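Local coordinates for DNA polymerase III subunit beta (Helicobacter pylori 26695, PDB 4S3I), which forms the ring-shaped sliding clamp that tethers DNA polymerases and other proteins to DNA and so makes replication processive, at residues D11-N14 with A15-L19; K26-S30 with I31-I35; N73-K76 with F77-I81; G174-T177 with K178-S181; Y244-Y247 with Q248-L251. One frame throughout, in Å; residues are numbered along the deposited sequence.

Contact 1: D11-N14 with A15-L19; sequences DLEN and ALRYL
The guanidinium of Arg17 takes the carboxylate of Glu13 at its edge, with OE1 of Glu13 2.7 Å from NH2 of Arg17 in a salt bridge. OE1 offers its anti lone pair and sits 23° out of the guanidinium plane, and the two flat groups are turned 44° against each other. The other oxygen, OE2, turns to Lys9, so the carboxylate is gripped by two cations one helical turn to each side in sequence. Glu13 reaches its partner with CG anti to the backbone N (chi1 177°) and an extended chain beyond; the two side chains run alongside each other, pointing the same way. At the Tyr18 ring, CD2 approaches the carbonyl O of Asn14 at 3.3 Å, obliquely.

Regular i to i+4 bonds carry the backbone, among them Leu16 N to Leu12 O at 2.9 Å. On the inner face Leu12 CG meets Leu16 CD1 at 4.1 Å, a ridge of leucines one turn apart.

That ridge faces the domain interior: Leu12 and Leu16 pack on Ile81 of helix 74-82 and on Leu46 of strand 43-49, Ala15 rests on Ile59 of strand 53-60, and Tyr18 meets His233 edge-to-face.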
# COMPACT_ATOMS: atom_id res chain seq x y z
N ASP A 11 -11.08 -14.00 18.46
CA ASP A 11 -11.06 -13.06 19.58
C ASP A 11 -9.62 -12.70 19.91
O ASP A 11 -9.27 -11.53 20.08
CB ASP A 11 -11.69 -13.69 20.82
CG ASP A 11 -13.19 -13.91 20.70
OD1 ASP A 11 -13.81 -13.32 19.80
OD2 ASP A 11 -13.73 -14.66 21.54
N LEU A 12 -8.78 -13.72 20.00
CA LEU A 12 -7.38 -13.51 20.36
C LEU A 12 -6.69 -12.67 19.29
O LEU A 12 -6.04 -11.66 19.59
CB LEU A 12 -6.68 -14.86 20.55
CG LEU A 12 -5.19 -14.84 20.85
CD1 LEU A 12 -4.90 -14.09 22.15
CD2 LEU A 12 -4.65 -16.27 20.93
N GLU A 13 -6.85 -13.06 18.03
CA GLU A 13 -6.20 -12.36 16.92
C GLU A 13 -6.59 -10.88 16.90
O GLU A 13 -5.72 -10.00 16.81
CB GLU A 13 -6.52 -13.02 15.58
CG GLU A 13 -5.93 -12.28 14.36
CD GLU A 13 -6.06 -13.06 13.05
OE1 GLU A 13 -5.56 -12.59 12.02
OE2 GLU A 13 -6.67 -14.15 13.05
N ASN A 14 -7.88 -10.61 17.00
CA ASN A 14 -8.36 -9.23 17.09
C ASN A 14 -7.73 -8.45 18.24
O ASN A 14 -7.27 -7.32 18.06
CB ASN A 14 -9.89 -9.20 17.20
CG ASN A 14 -10.57 -9.47 15.88
OD1 ASN A 14 -10.05 -9.10 14.82
ND2 ASN A 14 -11.73 -10.12 15.92
N ALA A 15 -7.71 -9.05 19.42
CA ALA A 15 -7.09 -8.39 20.56
C ALA A 15 -5.61 -8.08 20.28
O ALA A 15 -5.13 -6.98 20.57
CB ALA A 15 -7.25 -9.21 21.84
N LEU A 16 -4.90 -9.05 19.71
CA LEU A 16 -3.48 -8.86 19.41
C LEU A 16 -3.25 -7.77 18.36
O LEU A 16 -2.27 -7.02 18.43
CB LEU A 16 -2.85 -10.17 18.96
CG LEU A 16 -2.76 -11.24 20.04
CD1 LEU A 16 -2.16 -12.51 19.46
CD2 LEU A 16 -1.94 -10.75 21.23
N ARG A 17 -4.16 -7.67 17.41
CA ARG A 17 -4.02 -6.65 16.37
C ARG A 17 -4.05 -5.24 16.97
O ARG A 17 -3.21 -4.40 16.63
CB ARG A 17 -5.06 -6.81 15.26
CG ARG A 17 -4.73 -7.97 14.32
CD ARG A 17 -5.54 -7.96 13.01
NE ARG A 17 -5.30 -9.20 12.26
CZ ARG A 17 -4.19 -9.45 11.56
NH1 ARG A 17 -3.21 -8.55 11.49
NH2 ARG A 17 -4.06 -10.60 10.93
N TYR A 18 -4.99 -5.00 17.87
CA TYR A 18 -5.09 -3.70 18.51
C TYR A 18 -3.85 -3.37 19.32
O TYR A 18 -3.47 -2.20 19.43
CB TYR A 18 -6.27 -3.67 19.46
CG TYR A 18 -7.61 -3.56 18.77
CD1 TYR A 18 -7.88 -2.51 17.90
CD2 TYR A 18 -8.62 -4.48 19.03
CE1 TYR A 18 -9.12 -2.39 17.29
CE2 TYR A 18 -9.86 -4.37 18.43
CZ TYR A 18 -10.10 -3.33 17.56
OH TYR A 18 -11.34 -3.23 16.97
N LEU A 19 -3.23 -4.39 19.89
CA LEU A 19 -2.13 -4.18 20.81
C LEU A 19 -0.80 -3.89 20.12
O LEU A 19 0.14 -3.40 20.76
CB LEU A 19 -1.99 -5.40 21.73
CG LEU A 19 -3.06 -5.45 22.82
CD1 LEU A 19 -3.10 -6.83 23.44
CD2 LEU A 19 -2.79 -4.40 23.91

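Contact 2: K26-S30 with I31-I35; sequences KDASS and IASHI
CB of Ile31 lies 3.8 Å from the carbonyl C of Ser30 at the start of a short 3-10 segment, 31-33, and the side chain packs on Phe112, Glu116 and Phe117. Ala32 then gives its backbone N to the side chain of Ser30, with N of Ala32 3.1 Å from OG of Ser30 and an N-H...O angle of 156°. Ser30 can accept this bond because its hydroxyl lies anti to its own backbone N (chi1 170°), swung forward over the start of the 3-10 turn.

At Ser33 the contact is densest. Its hydroxyl donates to the carbonyl of Ser30, OG to O 2.7 Å, arriving nearly along the C=O axis, while its backbone N reaches the same O of Ser30 at 2.9 Å from well above the carbonyl plane. One oxygen thus holds two donors of a single residue, and with OG of Ser33 at chi1 72°, between N and the carbonyl carbon, the hydroxyl folds back over the turn.

His34 begins the strand and connects through water: water 1 lies in the plane of the imidazole at its edge, 2.8 Å from NE2 of His34, and donates to O of Ala28 at 2.7 Å. ND1, the other ring nitrogen, bonds OG1 of Thr71, and the ring of Phe112 stacks on the imidazole. Ile35 leads on into the core, against Leu16 and Leu19.

Upstream, OD1 of Asp27 accepts from both N and OG of Ser29 (2.6 Å to OG). A type I beta turn, Asp27 to Ser30, headed by an Asx turn, thus leads through a 3-10 turn into strand 34-40.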
# COMPACT_ATOMS: atom_id res chain seq x y z
N LYS A 26 10.96 -3.65 17.44
CA LYS A 26 12.23 -3.92 16.75
C LYS A 26 13.25 -4.70 17.56
O LYS A 26 13.98 -5.53 17.02
CB LYS A 26 12.84 -2.63 16.20
CG LYS A 26 12.03 -2.07 15.02
CD LYS A 26 12.59 -0.76 14.49
CE LYS A 26 11.74 -0.24 13.33
NZ LYS A 26 11.94 1.21 13.11
N ASP A 27 13.29 -4.44 18.86
CA ASP A 27 14.18 -5.19 19.75
C ASP A 27 13.34 -6.19 20.54
O ASP A 27 12.73 -5.84 21.55
CB ASP A 27 14.94 -4.24 20.67
CG ASP A 27 15.81 -4.97 21.68
OD1 ASP A 27 16.10 -6.18 21.47
OD2 ASP A 27 16.22 -4.33 22.67
N ALA A 28 13.32 -7.43 20.08
CA ALA A 28 12.48 -8.46 20.71
C ALA A 28 13.05 -8.91 22.04
O ALA A 28 12.37 -9.60 22.80
CB ALA A 28 12.30 -9.65 19.77
N SER A 29 14.29 -8.53 22.34
CA SER A 29 14.90 -8.90 23.61
C SER A 29 14.47 -7.96 24.76
O SER A 29 14.82 -8.18 25.93
CB SER A 29 16.42 -8.94 23.49
OG SER A 29 16.95 -7.63 23.44
N SER A 30 13.72 -6.91 24.42
CA SER A 30 13.25 -5.95 25.43
C SER A 30 11.81 -6.21 25.82
O SER A 30 10.98 -6.51 24.96
CB SER A 30 13.38 -4.51 24.92
OG SER A 30 12.72 -3.59 25.77
N ILE A 31 11.50 -6.06 27.11
CA ILE A 31 10.13 -6.27 27.57
C ILE A 31 9.16 -5.28 26.91
O ILE A 31 7.97 -5.51 26.88
CB ILE A 31 10.00 -6.25 29.13
CG1 ILE A 31 8.65 -6.84 29.57
CG2 ILE A 31 10.17 -4.84 29.69
CD1 ILE A 31 8.63 -7.26 31.03
N ALA A 32 9.69 -4.18 26.36
CA ALA A 32 8.83 -3.24 25.62
C ALA A 32 8.20 -3.87 24.38
O ALA A 32 7.24 -3.32 23.82
CB ALA A 32 9.58 -1.96 25.26
N SER A 33 8.76 -4.99 23.92
CA SER A 33 8.20 -5.71 22.78
C SER A 33 7.16 -6.75 23.20
O SER A 33 6.63 -7.50 22.36
CB SER A 33 9.30 -6.40 21.98
OG SER A 33 9.83 -7.51 22.69
N HIS A 34 6.88 -6.80 24.51
CA HIS A 34 6.05 -7.85 25.09
C HIS A 34 4.66 -7.40 25.56
O HIS A 34 4.48 -6.27 26.04
CB HIS A 34 6.78 -8.51 26.28
CG HIS A 34 7.69 -9.63 25.88
ND1 HIS A 34 7.81 -10.79 26.61
CD2 HIS A 34 8.52 -9.76 24.81
CE1 HIS A 34 8.68 -11.59 26.01
NE2 HIS A 34 9.12 -10.99 24.92
N ILE A 35 3.71 -8.32 25.45
CA ILE A 35 2.37 -8.15 25.99
C ILE A 35 2.27 -8.90 27.33
O ILE A 35 2.68 -10.06 27.43
CB ILE A 35 1.32 -8.69 25.02
CG1 ILE A 35 1.24 -7.78 23.79
CG2 ILE A 35 -0.04 -8.81 25.70
CD1 ILE A 35 0.44 -8.35 22.60
O HOH W 1 11.28 -12.03 23.40

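Contact 3: N73-K76 with F77-I81; sequences NGKK and FLDII
Charge pairs Lys75 with Asp79, one turn apart on the helix: NZ of Lys75 lies 2.9 Å from OD2 of Asp79 and uses the syn lone pair of that oxygen. Lys75 sets out with CG anti to its N (chi1 176°) and runs extended until a bend at chi4 (-60°) turns the ammonium to the carboxylate, so the two side chains meet at a slant. Lys76, in contrast, points its ammonium outward to Glu300 of the second subunit; Lys76 also packs on Leu276, and Asp79 and Ile80 on Ser275, all of the second subunit.

Hydrogen bonds of the backbone begin with N of Phe77 to O of Asn73 at 3.0 Å and N of Leu78 to O of Gly74 at 3.1 Å. A side-chain bond joins them: OD1 of Asn73 takes the N-H of Lys76 at 2.9 Å, nearly straight (173°) and in the carbonyl plane of the amide.

Apolar contact is mostly with the surroundings, Phe77 lying on Leu16 and Ile100, and Ile80 on Ile100, Phe107 and Leu109.

This is an asparagine N-cap, placed where strand 68-73 passes straight into helix 74-82 of the clamp's N-terminal domain, beside the subunit interface.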
# COMPACT_ATOMS: atom_id res chain seq x y z
N ASN A 73 6.22 -11.99 23.53
CA ASN A 73 6.48 -11.07 22.43
C ASN A 73 5.22 -10.89 21.58
O ASN A 73 4.72 -11.85 20.98
CB ASN A 73 7.62 -11.60 21.55
CG ASN A 73 8.01 -10.62 20.46
OD1 ASN A 73 7.41 -10.61 19.39
ND2 ASN A 73 9.03 -9.80 20.73
N GLY A 74 4.71 -9.67 21.54
CA GLY A 74 3.43 -9.40 20.89
C GLY A 74 3.42 -9.60 19.38
O GLY A 74 2.43 -10.03 18.80
N LYS A 75 4.53 -9.29 18.73
CA LYS A 75 4.57 -9.41 17.27
C LYS A 75 4.61 -10.88 16.85
O LYS A 75 3.88 -11.30 15.95
CB LYS A 75 5.76 -8.65 16.68
CG LYS A 75 5.92 -8.83 15.15
CD LYS A 75 7.30 -8.38 14.67
CE LYS A 75 7.37 -8.30 13.14
NZ LYS A 75 7.10 -9.60 12.48
N LYS A 76 5.47 -11.66 17.49
CA LYS A 76 5.55 -13.09 17.22
C LYS A 76 4.22 -13.78 17.54
O LYS A 76 3.77 -14.64 16.79
CB LYS A 76 6.70 -13.74 18.00
CG LYS A 76 8.09 -13.26 17.58
CD LYS A 76 9.17 -13.70 18.58
CE LYS A 76 10.53 -13.08 18.25
NZ LYS A 76 11.18 -13.74 17.07
N PHE A 77 3.63 -13.41 18.67
CA PHE A 77 2.35 -13.96 19.12
C PHE A 77 1.31 -13.77 18.02
O PHE A 77 0.64 -14.71 17.62
CB PHE A 77 1.89 -13.24 20.41
CG PHE A 77 0.84 -13.99 21.20
CD1 PHE A 77 0.47 -15.29 20.88
CD2 PHE A 77 0.21 -13.37 22.28
CE1 PHE A 77 -0.50 -15.97 21.63
CE2 PHE A 77 -0.76 -14.04 23.04
CZ PHE A 77 -1.11 -15.34 22.71
N LEU A 78 1.20 -12.56 17.51
CA LEU A 78 0.22 -12.30 16.46
C LEU A 78 0.61 -13.02 15.16
O LEU A 78 -0.27 -13.54 14.45
CB LEU A 78 0.07 -10.80 16.22
CG LEU A 78 -0.79 -10.43 15.00
CD1 LEU A 78 -2.20 -11.01 15.11
CD2 LEU A 78 -0.84 -8.92 14.85
N ASP A 79 1.90 -13.07 14.85
CA ASP A 79 2.31 -13.75 13.62
C ASP A 79 1.89 -15.21 13.64
O ASP A 79 1.40 -15.74 12.65
CB ASP A 79 3.83 -13.62 13.39
CG ASP A 79 4.24 -12.24 12.88
OD1 ASP A 79 3.37 -11.54 12.33
OD2 ASP A 79 5.43 -11.88 13.03
N ILE A 80 2.06 -15.86 14.80
CA ILE A 80 1.63 -17.24 14.98
C ILE A 80 0.11 -17.40 14.87
O ILE A 80 -0.38 -18.17 14.05
CB ILE A 80 2.09 -17.79 16.33
CG1 ILE A 80 3.61 -17.95 16.37
CG2 ILE A 80 1.41 -19.12 16.65
CD1 ILE A 80 4.14 -18.32 17.75
N ILE A 81 -0.63 -16.67 15.70
CA ILE A 81 -2.10 -16.77 15.71
C ILE A 81 -2.71 -16.54 14.33
O ILE A 81 -3.62 -17.27 13.91
CB ILE A 81 -2.74 -15.81 16.74
CG1 ILE A 81 -2.19 -16.08 18.13
CG2 ILE A 81 -4.26 -15.93 16.72
CD1 ILE A 81 -2.24 -17.55 18.53

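Contact 4: G174-T177 with K178-S181; sequences GTDT and KRLS
The carbonyl O of Arg179 and the carboxylate of Asp176 hold the tip of this hairpin with an unusual density of bonds. O of Arg179 accepts from OG1 of Thr175 at 2.7 Å and from N of Asp176 at 3.2 Å. In return OD1 of Asp176 takes two backbone donors, N of Lys178 at 3.0 Å and N of Arg179 at 3.1 Å, the second nearly head-on to the C-O bond. The remaining oxygen, OD2, pairs with NE of Arg179 at 3.0 Å in a salt bridge: NE lies on the syn side of OD2, 29° out of the carboxylate plane, and OD2 is at the guanidinium edge. CG of Asp176 stands between its N and carbonyl carbon (chi1 60°), which brings the carboxylate over the turn.

Strands 169-175 and 179-185 make a beta hairpin of the central domain, and OG1 of Thr175 closes an ST turn by accepting from N of Thr177. Gly174 and Ser181 form the hydrogen-bonded antiparallel pair, N to O 2.9 Å in both directions. Next to it, Thr175 and Leu180 are a non-hydrogen-bonded pair whose side chains share one face, CB of Thr175 3.9 Å from CD1 of Leu180. Arg179 carries a second partner, NH1 bonding Glu329, while OG of Ser181 bonds Thr369 on the neighbouring strand 368-371.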
# COMPACT_ATOMS: atom_id res chain seq x y z
N GLY A 174 -7.10 22.06 16.88
CA GLY A 174 -5.77 21.70 16.42
C GLY A 174 -5.21 22.86 15.61
O GLY A 174 -5.97 23.56 14.94
N THR A 175 -3.91 23.09 15.67
CA THR A 175 -3.30 24.07 14.77
C THR A 175 -1.84 23.76 14.48
O THR A 175 -1.17 23.10 15.29
CB THR A 175 -3.41 25.51 15.33
OG1 THR A 175 -2.65 26.41 14.52
CG2 THR A 175 -2.90 25.57 16.75
N ASP A 176 -1.35 24.24 13.34
CA ASP A 176 0.07 24.12 13.00
C ASP A 176 0.68 25.48 12.68
O ASP A 176 1.73 25.55 12.02
CB ASP A 176 0.28 23.17 11.80
CG ASP A 176 -0.44 23.65 10.54
OD1 ASP A 176 -0.88 24.82 10.51
OD2 ASP A 176 -0.55 22.85 9.58
N THR A 177 0.00 26.54 13.12
CA THR A 177 0.39 27.95 12.90
C THR A 177 0.10 28.55 11.52
O THR A 177 0.12 29.78 11.38
CB THR A 177 1.88 28.25 13.27
OG1 THR A 177 2.75 27.59 12.33
CG2 THR A 177 2.17 27.79 14.68
N LYS A 178 -0.16 27.72 10.51
CA LYS A 178 -0.59 28.22 9.20
C LYS A 178 -2.11 28.16 9.13
O LYS A 178 -2.75 28.91 8.38
CB LYS A 178 -0.02 27.36 8.07
CG LYS A 178 1.50 27.39 7.92
CD LYS A 178 2.01 28.81 7.71
CE LYS A 178 3.41 28.83 7.08
NZ LYS A 178 3.35 28.95 5.59
N ARG A 179 -2.67 27.24 9.90
CA ARG A 179 -4.10 27.00 9.90
C ARG A 179 -4.51 26.48 11.26
O ARG A 179 -3.68 25.99 12.04
CB ARG A 179 -4.47 26.00 8.82
CG ARG A 179 -3.54 24.81 8.79
CD ARG A 179 -3.94 23.79 7.78
NE ARG A 179 -2.95 22.71 7.71
CZ ARG A 179 -3.17 21.56 7.09
NH1 ARG A 179 -4.33 21.35 6.49
NH2 ARG A 179 -2.23 20.62 7.07
N LEU A 180 -5.80 26.59 11.55
CA LEU A 180 -6.32 26.26 12.86
C LEU A 180 -7.71 25.72 12.62
O LEU A 180 -8.51 26.36 11.93
CB LEU A 180 -6.36 27.52 13.72
CG LEU A 180 -6.95 27.42 15.13
CD1 LEU A 180 -6.09 28.21 16.10
CD2 LEU A 180 -8.36 27.96 15.12
N SER A 181 -7.97 24.53 13.15
CA SER A 181 -9.29 23.93 13.01
C SER A 181 -9.86 23.74 14.39
O SER A 181 -9.13 23.35 15.33
CB SER A 181 -9.23 22.59 12.27
OG SER A 181 -8.92 22.79 10.91

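Contact 5: Y244-Y247 with Q248-L251; sequences YPDY and QKIL
From Tyr244 to Asp246 the backbone is extended, and at Tyr247 it turns into a single helix-like coil through Ile250 that lacks a regular bonding pattern. The one bond of ordinary strength in it runs from N of Ile250 to O of Tyr247 at 3.2 Å, and it meets the oxygen from high above the carbonyl plane, 61° out of it. Weak bonds accompany it: N of Leu251 also leans on O of Tyr247, and N of Lys249 on O of Asp246.

Asp246 stands at the start of this coil with its carboxylate folded forward. CG lies anti to the backbone N (chi1 -162°), placing OD1 3.4 Å from N of Gln248, a weak bond, and OD2 3.0 Å from NZ of Lys249 in a salt bridge. The ammonium comes in from above the carboxylate plane, brought back by a Lys249 chain bent at chi2, chi3 and chi4. Residues 244-251 lie in the loop between strands 233-238 and 257-262, where the chain passes from the central to the C-terminal domain of the clamp.

Tyr247 is the buried member. Over one face of its ring lies the amide oxygen of Gln248, OE1 3.0 Å from CZ of Tyr247, with amide and ring planes 64° apart. CE2 of Tyr247 meets CD1 of Leu251 obliquely at 4.1 Å. The ring also meets that of Tyr182 and packs on Ser171, Val173, Leu180 and Gln184, laying the loop against the hairpin of strands 169-175 and 179-185.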
# COMPACT_ATOMS: atom_id res chain seq x y z
N TYR A 244 -1.84 25.68 25.90
CA TYR A 244 -2.21 25.81 24.51
C TYR A 244 -2.59 27.28 24.29
O TYR A 244 -3.25 27.88 25.13
CB TYR A 244 -3.40 24.90 24.23
CG TYR A 244 -3.53 24.49 22.80
CD1 TYR A 244 -4.32 25.23 21.93
CD2 TYR A 244 -2.87 23.38 22.31
CE1 TYR A 244 -4.45 24.86 20.61
CE2 TYR A 244 -2.98 23.01 20.99
CZ TYR A 244 -3.78 23.76 20.15
OH TYR A 244 -3.90 23.39 18.84
N PRO A 245 -2.14 27.86 23.17
CA PRO A 245 -2.47 29.27 22.89
C PRO A 245 -3.98 29.47 22.82
O PRO A 245 -4.68 28.57 22.34
CB PRO A 245 -1.86 29.51 21.51
CG PRO A 245 -1.75 28.12 20.88
CD PRO A 245 -1.44 27.22 22.05
N ASP A 246 -4.50 30.60 23.29
CA ASP A 246 -5.93 30.83 23.14
C ASP A 246 -6.28 31.12 21.68
O ASP A 246 -5.91 32.16 21.12
CB ASP A 246 -6.47 31.92 24.06
CG ASP A 246 -7.99 31.85 24.22
OD1 ASP A 246 -8.61 30.88 23.70
OD2 ASP A 246 -8.57 32.75 24.87
N TYR A 247 -6.98 30.18 21.06
CA TYR A 247 -7.33 30.30 19.66
C TYR A 247 -8.38 31.39 19.43
O TYR A 247 -8.50 31.92 18.33
CB TYR A 247 -7.83 28.95 19.12
CG TYR A 247 -9.27 28.62 19.45
CD1 TYR A 247 -9.60 27.98 20.64
CD2 TYR A 247 -10.29 28.92 18.56
CE1 TYR A 247 -10.92 27.66 20.94
CE2 TYR A 247 -11.60 28.62 18.85
CZ TYR A 247 -11.91 27.98 20.04
OH TYR A 247 -13.22 27.68 20.33
N GLN A 248 -9.14 31.71 20.48
CA GLN A 248 -10.21 32.69 20.36
C GLN A 248 -9.68 34.07 20.01
O GLN A 248 -10.33 34.83 19.30
CB GLN A 248 -11.01 32.76 21.65
CG GLN A 248 -12.50 32.85 21.43
CD GLN A 248 -13.09 31.54 20.96
OE1 GLN A 248 -12.68 30.47 21.43
NE2 GLN A 248 -14.04 31.60 20.03
N LYS A 249 -8.49 34.38 20.51
CA LYS A 249 -7.88 35.69 20.33
C LYS A 249 -7.40 35.93 18.89
O LYS A 249 -7.12 37.07 18.51
CB LYS A 249 -6.72 35.88 21.32
CG LYS A 249 -6.98 35.31 22.72
CD LYS A 249 -7.72 36.29 23.64
CE LYS A 249 -9.23 36.32 23.40
NZ LYS A 249 -10.00 35.37 24.27
N ILE A 250 -7.31 34.86 18.11
CA ILE A 250 -6.80 34.92 16.74
C ILE A 250 -7.93 34.93 15.71
O ILE A 250 -7.74 35.38 14.58
CB ILE A 250 -5.86 33.74 16.44
CG1 ILE A 250 -5.37 33.10 17.74
CG2 ILE A 250 -4.70 34.20 15.55
CD1 ILE A 250 -4.16 32.19 17.58
N LEU A 251 -9.09 34.42 16.10
CA LEU A 251 -10.27 34.45 15.23
C LEU A 251 -10.70 35.89 14.99
O LEU A 251 -10.81 36.68 15.94
CB LEU A 251 -11.44 33.68 15.84
CG LEU A 251 -11.35 32.16 15.98
CD1 LEU A 251 -12.73 31.57 16.23
CD2 LEU A 251 -10.71 31.54 14.75

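How the contacts relate
Contacts 1, 2 and 3 cluster in the N-terminal domain, where Leu16 links contact 1 to contacts 2 and 3, and contact 2 in turn meets contact 3 where Ser33 O approaches Gly74 N. Contacts 4 and 5 form a separate pair, centres about 10 Å apart. Contacts 3 and 4 are largely buried, contacts 1 and 2 partly so, and contact 5 lies on the surface. Helical contacts 1 and 3 each carry an i to i+4 salt bridge, whereas contact 2 relies on serine hydroxyls and a water. The carboxylate of contact 4 takes three N-H donors, that of contact 5 a salt bridge and one weak bond.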